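PDB 5IE0: oxalate--CoA ligase from Arabidopsis thaliana, which belongs to the ANL superfamily of AMP-binding enzymes, built from a large N-terminal domain and a smaller C-terminal domain. Local coordinates for residues Ala259-His264 and Cys288-Ala293; Tyr312-Ala317 and Phe390-Ile395; Val341-Ala346 and Val363-Pro368. One frame throughout, in Å; residues are numbered along the deposited sequence. Where two conformers were deposited one is given.

Interaction 1: residues Ala259-His264 and Cys288-Ala293; sequences AVPTIH and CSASLA. With SRT (S,R meso-tartaric acid), chain C.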
ATOM      1  N   ALA A 259      -7.545   2.652   1.864  1.00 11.03           N
ATOM      2  CA  ALA A 259      -7.464   2.357   0.443  1.00 11.20           C
ATOM      3  C   ALA A 259      -6.665   3.423  -0.293  1.00 11.48           C
ATOM      4  O   ALA A 259      -6.260   4.426   0.292  1.00 15.34           O
ATOM      5  CB  ALA A 259      -8.863   2.231  -0.153  1.00 14.77           C
ATOM      6  N   VAL A 260      -6.425   3.183  -1.578  1.00 11.66           N
ATOM      7  CA  VAL A 260      -5.772   4.162  -2.431  1.00 15.21           C
ATOM      8  C   VAL A 260      -6.849   5.024  -3.090  1.00 12.22           C
ATOM      9  O   VAL A 260      -7.994   4.603  -3.192  1.00 12.17           O
ATOM     10  CB  VAL A 260      -4.882   3.477  -3.495  1.00 16.88           C
ATOM     11  CG1 VAL A 260      -3.815   2.632  -2.819  1.00 17.86           C
ATOM     12  CG2 VAL A 260      -5.722   2.619  -4.422  1.00 16.47           C
ATOM     13  N   PRO A 261      -6.493   6.248  -3.510  1.00 12.51           N
ATOM     14  CA  PRO A 261      -7.470   7.161  -4.119  1.00 12.79           C
ATOM     15  C   PRO A 261      -8.328   6.564  -5.242  1.00 16.03           C
ATOM     16  O   PRO A 261      -9.503   6.901  -5.313  1.00 16.41           O
ATOM     17  CB  PRO A 261      -6.587   8.286  -4.652  1.00 15.83           C
ATOM     18  CG  PRO A 261      -5.493   8.364  -3.635  1.00 13.59           C
ATOM     19  CD  PRO A 261      -5.214   6.930  -3.236  1.00 12.59           C
ATOM     20  N   THR A 262      -7.775   5.713  -6.102  1.00 17.88           N
ATOM     21  CA  THR A 262      -8.572   5.174  -7.205  1.00 18.85           C
ATOM     22  C   THR A 262      -9.678   4.250  -6.677  1.00 19.78           C
ATOM     23  O   THR A 262     -10.801   4.231  -7.201  1.00 18.81           O
ATOM     24  CB  THR A 262      -7.697   4.419  -8.228  1.00 18.91           C
ATOM     25  OG1 THR A 262      -6.910   3.426  -7.559  1.00 17.57           O
ATOM     26  CG2 THR A 262      -6.772   5.391  -8.951  1.00 19.02           C
ATOM     27  N   ILE A 263      -9.365   3.514  -5.613  1.00 19.21           N
ATOM     28  CA  ILE A 263     -10.346   2.647  -4.970  1.00 18.05           C
ATOM     29  C   ILE A 263     -11.434   3.490  -4.303  1.00 16.46           C
ATOM     30  O   ILE A 263     -12.625   3.185  -4.418  1.00 18.35           O
ATOM     31  CB  ILE A 263      -9.688   1.716  -3.929  1.00 17.91           C
ATOM     32  CG1 ILE A 263      -8.724   0.740  -4.606  1.00 20.58           C
ATOM     33  CG2 ILE A 263     -10.745   0.943  -3.150  1.00 17.18           C
ATOM     34  CD1 ILE A 263      -9.375  -0.187  -5.613  1.00 20.01           C
ATOM     35  N   HIS A 264     -11.026   4.557  -3.619  1.00 17.25           N
ATOM     36  CA  HIS A 264     -11.982   5.496  -3.032  1.00 13.98           C
ATOM     37  C   HIS A 264     -12.896   6.079  -4.110  1.00 15.69           C
ATOM     38  O   HIS A 264     -14.085   6.295  -3.879  1.00 15.96           O
ATOM     39  CB  HIS A 264     -11.259   6.633  -2.297  1.00 12.68           C
ATOM     40  CG  HIS A 264     -10.655   6.230  -0.987  1.00 12.10           C
ATOM     41  ND1 HIS A 264     -11.389   5.655   0.029  1.00 12.95           N
ATOM     42  CD2 HIS A 264      -9.387   6.334  -0.521  1.00 13.44           C
ATOM     43  CE1 HIS A 264     -10.599   5.416   1.060  1.00 13.68           C
ATOM     44  NE2 HIS A 264      -9.378   5.818   0.754  1.00 13.92           N
ATOM     45  N   CYS A 288      -4.012   6.511   1.173  1.00 14.66           N
ATOM     46  CA  CYS A 288      -2.552   6.457   1.103  1.00 14.27           C
ATOM     47  C   CYS A 288      -2.082   5.923  -0.254  1.00 14.62           C
ATOM     48  O   CYS A 288      -2.905   5.489  -1.065  1.00 14.76           O
ATOM     49  CB  CYS A 288      -1.999   5.583   2.238  1.00 12.22           C
ATOM     50  SG  CYS A 288      -0.223   5.771   2.577  1.00 13.84           S
ATOM     51  N   SER A 289      -0.762   5.973  -0.469  1.00 15.33           N
ATOM     52  CA  SER A 289      -0.042   5.422  -1.638  1.00 17.11           C
ATOM     53  C   SER A 289       0.020   6.376  -2.836  1.00 20.04           C
ATOM     54  O   SER A 289       0.951   6.305  -3.632  1.00 18.56           O
ATOM     55  CB  SER A 289      -0.639   4.084  -2.097  1.00 14.03           C
ATOM     56  OG  SER A 289      -0.600   3.110  -1.065  1.00 14.75           O
ATOM     57  N   ALA A 290      -0.971   7.247  -2.975  1.00 19.18           N
ATOM     58  CA  ALA A 290      -0.952   8.274  -4.013  1.00 14.12           C
ATOM     59  C   ALA A 290      -1.731   9.487  -3.526  1.00 15.19           C
ATOM     60  O   ALA A 290      -2.647   9.351  -2.719  1.00 19.15           O
ATOM     61  CB  ALA A 290      -1.530   7.747  -5.323  1.00 13.49           C
ATOM     62  N   SER A 291      -1.356  10.666  -4.013  1.00 16.17           N
ATOM     63  CA  SER A 291      -1.966  11.921  -3.579  0.51 17.78           C
ATOM     64  C   SER A 291      -3.492  11.885  -3.628  1.00 18.12           C
ATOM     65  O   SER A 291      -4.080  11.495  -4.636  1.00 19.31           O
ATOM     66  CB  SER A 291      -1.458  13.079  -4.439  0.51 18.62           C
ATOM     67  OG  SER A 291      -2.142  14.278  -4.125  0.51 18.32           O
ATOM     68  N   LEU A 292      -4.119  12.290  -2.526  1.00 17.61           N
ATOM     69  CA  LEU A 292      -5.574  12.382  -2.515  1.00 18.68           C
ATOM     70  C   LEU A 292      -6.015  13.821  -2.745  1.00 20.34           C
ATOM     71  O   LEU A 292      -5.775  14.688  -1.900  1.00 18.51           O
ATOM     72  CB  LEU A 292      -6.140  11.882  -1.184  1.00 21.02           C
ATOM     73  CG  LEU A 292      -7.662  11.748  -1.117  1.00 22.41           C
ATOM     74  CD1 LEU A 292      -8.125  10.677  -2.090  1.00 19.25           C
ATOM     75  CD2 LEU A 292      -8.117  11.412   0.299  1.00 25.22           C
ATOM     76  N   ALA A 293      -6.711  14.007  -3.861  1.00 19.17           N
ATOM     77  CA  ALA A 293      -7.254  15.316  -4.199  1.00 19.08           C
ATOM     78  C   ALA A 293      -8.239  15.761  -3.123  1.00 16.07           C
ATOM     79  O   ALA A 293      -9.063  14.968  -2.672  1.00 16.96           O
ATOM     80  CB  ALA A 293      -7.925  15.284  -5.564  1.00 18.36           C
TER
HETATM   81  O1  SRT C1001       4.095   0.412  -3.118  1.00 17.57           O
HETATM   82  O11 SRT C1001       2.313  -0.770  -3.563  1.00 20.61           O
HETATM   83  C1  SRT C1001       2.919   0.052  -2.836  1.00 20.47           C
HETATM   84  C2  SRT C1001       2.201   0.617  -1.632  1.00 22.76           C
HETATM   85  O2  SRT C1001       2.138  -0.316  -0.588  1.00 22.78           O
HETATM   86  C3  SRT C1001       2.856   1.906  -1.218  1.00 17.88           C
HETATM   87  O3  SRT C1001       2.323   2.873  -2.082  1.00 17.75           O
HETATM   88  C4  SRT C1001       2.495   2.259   0.207  1.00 14.68           C
HETATM   89  O4  SRT C1001       3.255   1.924   1.149  1.00 13.88           O
HETATM   90  O41 SRT C1001       1.441   2.893   0.458  1.00 13.28           O
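Pro261 pushes its ring into the bend of the chain from Cys288 to Leu292, and CB, CG and CD each have a different nearest partner. CG, at the front of the pyrrolidine, lies 3.1 Å from Ala290 O and also faces the carbonyl of Ser291. CD rests 3.5 Å from Cys288 O, while CB packs on Leu292 CD1 at 3.8 Å. The leucine reaches this spot because CG swings away from its own backbone N (chi1 -172°), bringing the CD1 methyl up to the ring although the CB bond does not aim there. Its amide N is held by the carboxylate of Glu310. Proline suits the place twice over: it opens helix 261-273, where a first-turn residue needs no N-H, and its rigid, puckered ring turns the C-H groups of CG and CD to the carbonyl oxygens. Just before it, Val260 is the N-cap, with its carbonyl O taking the amide of His264.

Strands 256-259 and 284-287 are parallel neighbours joined through helix 261-273, a beta-alpha-beta crossover, and both segments leave the same, C-terminal end of those strands. The pairing runs one residue past the end of strand 284-287: Cys288 N donates to Ala259 O (3.2 Å, 144° at the hydrogen), and Val260 CA directs its hydrogen at Cys288 O. Val260 CG1, which stands opposite the carbonyl carbon and next to the backbone N, covers Ser289 CB at 3.6 Å. CG1 also lies near Cys288 O, so the branched side chain packs on the turn, where Ser289 has positive phi (86°). Beyond CB, Ser289 OG donates to O41 of the meso-tartaric acid at 2.6 Å, and it is also hydrogen-bonded to His216 ND1.

Interaction 2: residues Tyr312-Ala317 and Phe390-Ile395; sequences YAMTEA and FHTGDI. With SRT (S,R meso-tartaric acid), chain C.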
ATOM      1  N   TYR A 312       1.083   9.001   4.089  1.00 15.26           N
ATOM      2  CA  TYR A 312       2.181   8.991   3.135  1.00 15.82           C
ATOM      3  C   TYR A 312       3.111   7.836   3.488  1.00 14.45           C
ATOM      4  O   TYR A 312       3.545   7.708   4.642  1.00 16.10           O
ATOM      5  CB  TYR A 312       2.897  10.340   3.168  1.00 14.42           C
ATOM      6  CG  TYR A 312       4.236  10.430   2.482  1.00 14.30           C
ATOM      7  CD1 TYR A 312       4.394  10.073   1.150  1.00 13.11           C
ATOM      8  CD2 TYR A 312       5.335  10.941   3.158  1.00 14.32           C
ATOM      9  CE1 TYR A 312       5.625  10.187   0.524  1.00 13.38           C
ATOM     10  CE2 TYR A 312       6.559  11.059   2.548  1.00 14.82           C
ATOM     11  CZ  TYR A 312       6.704  10.686   1.235  1.00 18.38           C
ATOM     12  OH  TYR A 312       7.940  10.810   0.648  1.00 18.39           O
ATOM     13  N   ALA A 313       3.401   7.001   2.493  1.00 12.30           N
ATOM     14  CA  ALA A 313       4.037   5.711   2.735  1.00 12.16           C
ATOM     15  C   ALA A 313       4.764   5.158   1.510  1.00 14.73           C
ATOM     16  O   ALA A 313       4.489   5.558   0.378  1.00 13.05           O
ATOM     17  CB  ALA A 313       2.991   4.718   3.204  1.00 11.84           C
ATOM     18  N   MET A 314       5.688   4.232   1.747  1.00 16.37           N
ATOM     19  CA  MET A 314       6.353   3.517   0.659  1.00 16.00           C
ATOM     20  C   MET A 314       6.991   2.234   1.181  1.00 14.67           C
ATOM     21  O   MET A 314       7.176   2.068   2.389  1.00 14.08           O
ATOM     22  CB  MET A 314       7.404   4.402  -0.027  1.00 15.55           C
ATOM     23  CG  MET A 314       8.640   4.721   0.810  1.00 14.08           C
ATOM     24  SD  MET A 314       9.613   6.083   0.115  1.00 17.29           S
ATOM     25  CE  MET A 314      10.120   5.401  -1.462  1.00 13.70           C
ATOM     26  N   THR A 315       7.320   1.331   0.262  1.00 12.47           N
ATOM     27  CA  THR A 315       7.847   0.014   0.607  1.00 12.41           C
ATOM     28  C   THR A 315       9.111   0.087   1.463  1.00 15.33           C
ATOM     29  O   THR A 315       9.244  -0.643   2.447  1.00 13.73           O
ATOM     30  CB  THR A 315       8.159  -0.804  -0.662  1.00 12.61           C
ATOM     31  OG1 THR A 315       6.989  -0.870  -1.486  1.00 15.01           O
ATOM     32  CG2 THR A 315       8.601  -2.218  -0.296  1.00 14.18           C
ATOM     33  N   GLU A 316      10.027   0.979   1.102  1.00 13.81           N
ATOM     34  CA  GLU A 316      11.293   1.097   1.822  1.00 14.23           C
ATOM     35  C   GLU A 316      11.112   1.553   3.270  1.00 16.69           C
ATOM     36  O   GLU A 316      12.008   1.388   4.094  1.00 17.20           O
ATOM     37  CB  GLU A 316      12.235   2.062   1.091  1.00 13.83           C
ATOM     38  CG  GLU A 316      12.748   1.546  -0.244  1.00 13.68           C
ATOM     39  CD  GLU A 316      11.888   1.963  -1.424  1.00 16.56           C
ATOM     40  OE1 GLU A 316      10.657   2.093  -1.260  1.00 16.25           O
ATOM     41  OE2 GLU A 316      12.448   2.152  -2.525  1.00 16.44           O
ATOM     42  N   ALA A 317       9.958   2.137   3.571  1.00 13.40           N
ATOM     43  CA  ALA A 317       9.661   2.596   4.922  1.00 16.98           C
ATOM     44  C   ALA A 317       8.775   1.608   5.673  1.00 14.12           C
ATOM     45  O   ALA A 317       8.228   1.939   6.728  1.00 13.72           O
ATOM     46  CB  ALA A 317       9.002   3.960   4.872  1.00 13.64           C
ATOM     47  N   PHE A 390      17.184   7.964   4.674  1.00 21.00           N
ATOM     48  CA  PHE A 390      16.790   7.470   3.356  1.00 17.34           C
ATOM     49  C   PHE A 390      16.117   8.557   2.521  1.00 18.74           C
ATOM     50  O   PHE A 390      15.220   9.245   3.001  1.00 19.01           O
ATOM     51  CB  PHE A 390      15.850   6.266   3.496  1.00 14.42           C
ATOM     52  CG  PHE A 390      15.230   5.826   2.199  1.00 14.36           C
ATOM     53  CD1 PHE A 390      15.997   5.211   1.224  1.00 15.49           C
ATOM     54  CD2 PHE A 390      13.881   6.025   1.958  1.00 16.21           C
ATOM     55  CE1 PHE A 390      15.434   4.804   0.030  1.00 18.28           C
ATOM     56  CE2 PHE A 390      13.308   5.617   0.763  1.00 16.90           C
ATOM     57  CZ  PHE A 390      14.089   5.007  -0.203  1.00 14.93           C
ATOM     58  N   HIS A 391      16.543   8.693   1.269  1.00 18.35           N
ATOM     59  CA  HIS A 391      15.943   9.652   0.344  1.00 22.55           C
ATOM     60  C   HIS A 391      14.735   9.045  -0.370  1.00 20.53           C
ATOM     61  O   HIS A 391      14.865   8.057  -1.093  1.00 19.88           O
ATOM     62  CB  HIS A 391      16.982  10.127  -0.674  1.00 23.97           C
ATOM     63  CG  HIS A 391      18.077  10.952  -0.073  1.00 27.07           C
ATOM     64  ND1 HIS A 391      18.282  12.274  -0.405  1.00 28.46           N
ATOM     65  CD2 HIS A 391      19.023  10.644   0.846  1.00 27.00           C
ATOM     66  CE1 HIS A 391      19.308  12.745   0.282  1.00 29.00           C
ATOM     67  NE2 HIS A 391      19.776  11.775   1.048  1.00 28.78           N
ATOM     68  N   THR A 392      13.560   9.637  -0.164  1.00 18.56           N
ATOM     69  CA  THR A 392      12.311   9.059  -0.669  1.00 15.97           C
ATOM     70  C   THR A 392      12.113   9.222  -2.171  1.00 19.29           C
ATOM     71  O   THR A 392      11.410   8.431  -2.797  1.00 19.79           O
ATOM     72  CB  THR A 392      11.080   9.676   0.021  1.00 14.25           C
ATOM     73  OG1 THR A 392      10.993  11.068  -0.307  1.00 16.42           O
ATOM     74  CG2 THR A 392      11.157   9.498   1.532  1.00 18.55           C
ATOM     75  N   GLY A 393      12.712  10.260  -2.744  1.00 19.62           N
ATOM     76  CA  GLY A 393      12.480  10.583  -4.141  1.00 20.31           C
ATOM     77  C   GLY A 393      11.317  11.544  -4.317  1.00 19.55           C
ATOM     78  O   GLY A 393      10.933  11.869  -5.442  1.00 19.56           O
ATOM     79  N   ASP A 394      10.749  11.992  -3.198  1.00 21.02           N
ATOM     80  CA  ASP A 394       9.651  12.958  -3.219  1.00 19.08           C
ATOM     81  C   ASP A 394      10.122  14.362  -2.865  1.00 16.51           C
ATOM     82  O   ASP A 394      10.927  14.546  -1.954  1.00 16.19           O
ATOM     83  CB  ASP A 394       8.545  12.555  -2.239  1.00 18.10           C
ATOM     84  CG  ASP A 394       7.885  11.248  -2.608  1.00 21.24           C
ATOM     85  OD1 ASP A 394       7.356  11.149  -3.732  1.00 22.57           O
ATOM     86  OD2 ASP A 394       7.894  10.325  -1.768  1.00 20.11           O
ATOM     87  N   ILE A 395       9.593  15.347  -3.580  1.00 17.33           N
ATOM     88  CA  ILE A 395       9.740  16.744  -3.210  1.00 19.48           C
ATOM     89  C   ILE A 395       8.506  17.192  -2.433  1.00 18.24           C
ATOM     90  O   ILE A 395       7.361  16.949  -2.861  1.00 18.90           O
ATOM     91  CB  ILE A 395       9.929  17.654  -4.443  1.00 21.76           C
ATOM     92  CG1 ILE A 395      11.219  17.295  -5.184  1.00 23.79           C
ATOM     93  CG2 ILE A 395       9.931  19.122  -4.037  1.00 19.81           C
ATOM     94  CD1 ILE A 395      12.458  17.378  -4.319  1.00 22.43           C
TER
HETATM   95  O1  SRT C1001       4.095   0.412  -3.118  1.00 17.57           O
HETATM   96  O11 SRT C1001       2.313  -0.770  -3.563  1.00 20.61           O
HETATM   97  C1  SRT C1001       2.919   0.052  -2.836  1.00 20.47           C
HETATM   98  C2  SRT C1001       2.201   0.617  -1.632  1.00 22.76           C
HETATM   99  O2  SRT C1001       2.138  -0.316  -0.588  1.00 22.78           O
HETATM  100  C3  SRT C1001       2.856   1.906  -1.218  1.00 17.88           C
HETATM  101  O3  SRT C1001       2.323   2.873  -2.082  1.00 17.75           O
HETATM  102  C4  SRT C1001       2.495   2.259   0.207  1.00 14.68           C
HETATM  103  O4  SRT C1001       3.255   1.924   1.149  1.00 13.88           O
HETATM  104  O41 SRT C1001       1.441   2.893   0.458  1.00 13.28           O
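Glu316 lays its stem against the far end of the Phe390 ring. Starting from the backbone, CB is 3.7 Å from Phe390 CZ and touches CE2 as well; CG keeps to CZ. The bend at chi2 (92°), about CB-CG, keeps CD beside CZ at 3.9 Å, and OE2 beyond it bonds to Tyr374 OH, so the methylenes serve the aromatic ring while the carboxylate finds its polar partner elsewhere. Phe390 receives a second visitor: Met314 SD comes to its edge, in the ring plane and 3.8 Å from CE2, a Met-aromatic contact, and Met314 CE continues to Thr392 O at 3.6 Å. A flexible thioether fits well between a ring and a carbonyl.

Farther along, Thr392 OG1 accepts from Asp394 N (3.0 Å), an ST turn at the corner formed by Gly393, whose positive phi suits glycine, and is also hydrogen-bonded to Val363 O. Tyr312 OH donates a very short bond, 2.5 Å, to Asp394 OD2, which lies in the plane of the phenol ring, with ring and carboxylate planes 66° apart. Asp394 OD1 is bridged to Arg409. Phenol and guanidinium thus take one carboxylate oxygen each, which should fix its rotation where the YxxTE and TGD signature sequences of ANL enzymes meet.

Interaction 3: residues Val341-Ala346 and Val363-Pro368; sequences VGQEMA and VCIRGP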
ATOM      1  N   VAL A 341       5.305   9.791  11.738  1.00 12.52           N
ATOM      2  CA  VAL A 341       4.917   8.948  12.863  1.00 13.53           C
ATOM      3  C   VAL A 341       6.022   7.971  13.245  1.00 15.61           C
ATOM      4  O   VAL A 341       6.389   7.102  12.457  1.00 14.21           O
ATOM      5  CB  VAL A 341       3.640   8.151  12.556  1.00 14.63           C
ATOM      6  CG1 VAL A 341       3.228   7.325  13.770  1.00 13.42           C
ATOM      7  CG2 VAL A 341       2.514   9.085  12.133  1.00 16.40           C
ATOM      8  N   GLY A 342       6.546   8.115  14.460  1.00 16.38           N
ATOM      9  CA  GLY A 342       7.504   7.161  14.995  1.00 16.53           C
ATOM     10  C   GLY A 342       8.839   7.124  14.276  1.00 17.64           C
ATOM     11  O   GLY A 342       9.610   6.175  14.432  1.00 14.65           O
ATOM     12  N   GLN A 343       9.112   8.151  13.479  1.00 16.69           N
ATOM     13  CA  GLN A 343      10.370   8.230  12.749  1.00 16.27           C
ATOM     14  C   GLN A 343      10.751   9.679  12.486  1.00 15.43           C
ATOM     15  O   GLN A 343       9.913  10.578  12.543  1.00 13.92           O
ATOM     16  CB  GLN A 343      10.279   7.469  11.424  1.00 12.93           C
ATOM     17  CG  GLN A 343       9.305   8.083  10.430  1.00 12.96           C
ATOM     18  CD  GLN A 343       8.800   7.076   9.411  1.00 12.62           C
ATOM     19  OE1 GLN A 343       9.389   6.895   8.346  1.00 14.59           O
ATOM     20  NE2 GLN A 343       7.700   6.410   9.741  1.00 12.79           N
ATOM     21  N   GLU A 344      12.031   9.895  12.208  1.00 18.80           N
ATOM     22  CA  GLU A 344      12.531  11.210  11.855  1.00 18.50           C
ATOM     23  C   GLU A 344      12.270  11.504  10.391  1.00 19.22           C
ATOM     24  O   GLU A 344      12.335  10.611   9.544  1.00 16.66           O
ATOM     25  CB  GLU A 344      14.026  11.315  12.140  1.00 18.25           C
ATOM     26  CG  GLU A 344      14.396  11.138  13.588  1.00 20.12           C
ATOM     27  CD  GLU A 344      15.893  11.167  13.783  1.00 24.84           C
ATOM     28  OE1 GLU A 344      16.446  12.273  13.938  1.00 23.29           O
ATOM     29  OE2 GLU A 344      16.514  10.083  13.779  1.00 26.38           O
ATOM     30  N   MET A 345      11.983  12.767  10.103  1.00 17.09           N
ATOM     31  CA  MET A 345      11.724  13.210   8.746  1.00 17.46           C
ATOM     32  C   MET A 345      12.259  14.623   8.560  1.00 20.22           C
ATOM     33  O   MET A 345      12.043  15.489   9.404  1.00 18.18           O
ATOM     34  CB  MET A 345      10.226  13.162   8.438  1.00 13.99           C
ATOM     35  CG  MET A 345       9.875  13.599   7.032  1.00 16.66           C
ATOM     36  SD  MET A 345       8.117  13.448   6.678  1.00 23.64           S
ATOM     37  CE  MET A 345       7.930  11.664   6.611  1.00 13.39           C
ATOM     38  N   ALA A 346      12.967  14.851   7.462  1.00 18.82           N
ATOM     39  CA  ALA A 346      13.516  16.170   7.188  1.00 19.34           C
ATOM     40  C   ALA A 346      13.444  16.507   5.704  1.00 19.40           C
ATOM     41  O   ALA A 346      13.392  15.618   4.857  1.00 20.06           O
ATOM     42  CB  ALA A 346      14.949  16.255   7.686  1.00 19.94           C
ATOM     43  N   VAL A 363      12.132  14.902   0.616  1.00 18.03           N
ATOM     44  CA  VAL A 363      11.738  14.269   1.865  1.00 19.10           C
ATOM     45  C   VAL A 363      12.675  13.110   2.186  1.00 18.84           C
ATOM     46  O   VAL A 363      12.863  12.208   1.368  1.00 19.42           O
ATOM     47  CB  VAL A 363      10.284  13.751   1.806  1.00 19.28           C
ATOM     48  CG1 VAL A 363       9.882  13.122   3.137  1.00 14.27           C
ATOM     49  CG2 VAL A 363       9.333  14.879   1.431  1.00 20.12           C
ATOM     50  N   CYS A 364      13.264  13.149   3.376  1.00 20.02           N
ATOM     51  CA  CYS A 364      14.171  12.104   3.835  1.00 15.94           C
ATOM     52  C   CYS A 364      13.714  11.582   5.185  1.00 15.31           C
ATOM     53  O   CYS A 364      13.200  12.343   6.004  1.00 14.73           O
ATOM     54  CB  CYS A 364      15.606  12.631   3.933  1.00 18.86           C
ATOM     55  SG  CYS A 364      16.296  13.214   2.367  1.00 22.86           S
ATOM     56  N   ILE A 365      13.899  10.288   5.423  1.00 14.35           N
ATOM     57  CA  ILE A 365      13.426   9.678   6.660  1.00 17.74           C
ATOM     58  C   ILE A 365      14.502   8.857   7.364  1.00 16.78           C
ATOM     59  O   ILE A 365      15.462   8.412   6.739  1.00 15.20           O
ATOM     60  CB  ILE A 365      12.205   8.767   6.399  1.00 17.66           C
ATOM     61  CG1 ILE A 365      12.586   7.604   5.479  1.00 17.04           C
ATOM     62  CG2 ILE A 365      11.062   9.568   5.798  1.00 17.11           C
ATOM     63  CD1 ILE A 365      11.425   6.677   5.145  1.00 15.94           C
ATOM     64  N   ARG A 366      14.335   8.662   8.669  1.00 14.03           N
ATOM     65  CA  ARG A 366      15.210   7.765   9.421  1.00 15.49           C
ATOM     66  C   ARG A 366      14.458   7.140  10.587  1.00 16.26           C
ATOM     67  O   ARG A 366      13.858   7.844  11.393  1.00 18.69           O
ATOM     68  CB  ARG A 366      16.453   8.500   9.938  1.00 14.50           C
ATOM     69  CG  ARG A 366      17.413   7.588  10.709  1.00 15.88           C
ATOM     70  CD  ARG A 366      18.732   8.289  11.064  1.00 17.84           C
ATOM     71  NE  ARG A 366      18.558   9.319  12.085  1.00 18.69           N
ATOM     72  CZ  ARG A 366      19.541  10.072  12.572  1.00 21.80           C
ATOM     73  NH1 ARG A 366      20.786   9.916  12.134  1.00 21.15           N
ATOM     74  NH2 ARG A 366      19.281  10.985  13.501  1.00 19.31           N
ATOM     75  N   GLY A 367      14.497   5.818  10.684  1.00 13.63           N
ATOM     76  CA  GLY A 367      13.798   5.130  11.756  1.00 14.38           C
ATOM     77  C   GLY A 367      13.901   3.622  11.653  1.00 14.36           C
ATOM     78  O   GLY A 367      14.370   3.094  10.648  1.00 15.06           O
ATOM     79  N   PRO A 368      13.447   2.914  12.695  1.00 14.57           N
ATOM     80  CA  PRO A 368      13.533   1.451  12.743  1.00 16.19           C
ATOM     81  C   PRO A 368      12.587   0.757  11.754  1.00 17.78           C
ATOM     82  O   PRO A 368      12.670  -0.460  11.579  1.00 14.42           O
ATOM     83  CB  PRO A 368      13.154   1.134  14.193  1.00 13.58           C
ATOM     84  CG  PRO A 368      12.246   2.249  14.587  1.00 12.74           C
ATOM     85  CD  PRO A 368      12.778   3.471  13.882  1.00 14.10           C
TER
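Gln343 faces Arg366 and Gly367 with CB, which sits 3.6 Å from Arg366 O; the glycine allows the two chains to come this close. Beyond CG the side chain runs out extended, and OE1 passes Ile365 CD1 at 3.8 Å. Its amide has firmer partners: NE2 bonds almost straight (176°) to Val341 O and also to Leu320 O, while OE1 takes Asn369 ND2. A glutamine, donor and acceptor in one group, can tie three backbone and side-chain partners together here.

Glu344 and Arg366 pair through two backbone bonds and again through their ends. The side chains lie side by side and point the same way, and Arg366, bent at chi3 (70°), turns the NE/NH2 side of its guanidinium to the carboxylate. NE reaches OE2 at 2.8 Å from above the carboxylate plane; NH2 meets the syn lone pairs of both oxygens, 2.9 Å from OE2 and 3.1 Å from OE1. Arg366 NH1 goes to Phe387 O, and Trp389 lies against both side chains, a setting suited to long chains with charged ends.

Met345 turns to the other face. Its CG touches Val363 CG1 at 3.9 Å, and the bend at chi3 (-70°) takes CE to Ile365 CG2, also 3.9 Å away; Met321 packs on Met345 and Ile365. Ala346, a small residue that packs against Trp389, closes the series with bonds of 2.9 Å between its N and O and the O and N of Cys364.

Hydrogen-bonded pairs at Glu344/Arg366 and Ala346/Cys364 flank the non-hydrogen-bonded Met345/Ile365 pair, the regular pattern of an antiparallel sheet, here within the strongly curved beta subdomain of an ANL enzyme's N-terminal domain.

Interactions 1 and 2 are largely buried and both border the meso-tartaric acid; they touch where Cys288 SG packs on Ala313 CB, since strands 284-287 and 308-314 are sheet neighbours. Interaction 3, partly buried, lies farther from the chain's centre and shares a sheet with interaction 2: strand 361-366 is flanked by 389-392, with Phe390 N and Thr392 OG1 approaching the carbonyls of Ile365 and Val363. Interaction 2 therefore joins the ligand-bearing mixed sheet to the antiparallel one. The chemistry changes accordingly, from proline-on-carbonyl packing at strand ends in interaction 1, through thioether, aromatic and phenol-carboxylate contacts between sheets, to regular backbone pairing with an outlying salt bridge in interaction 3.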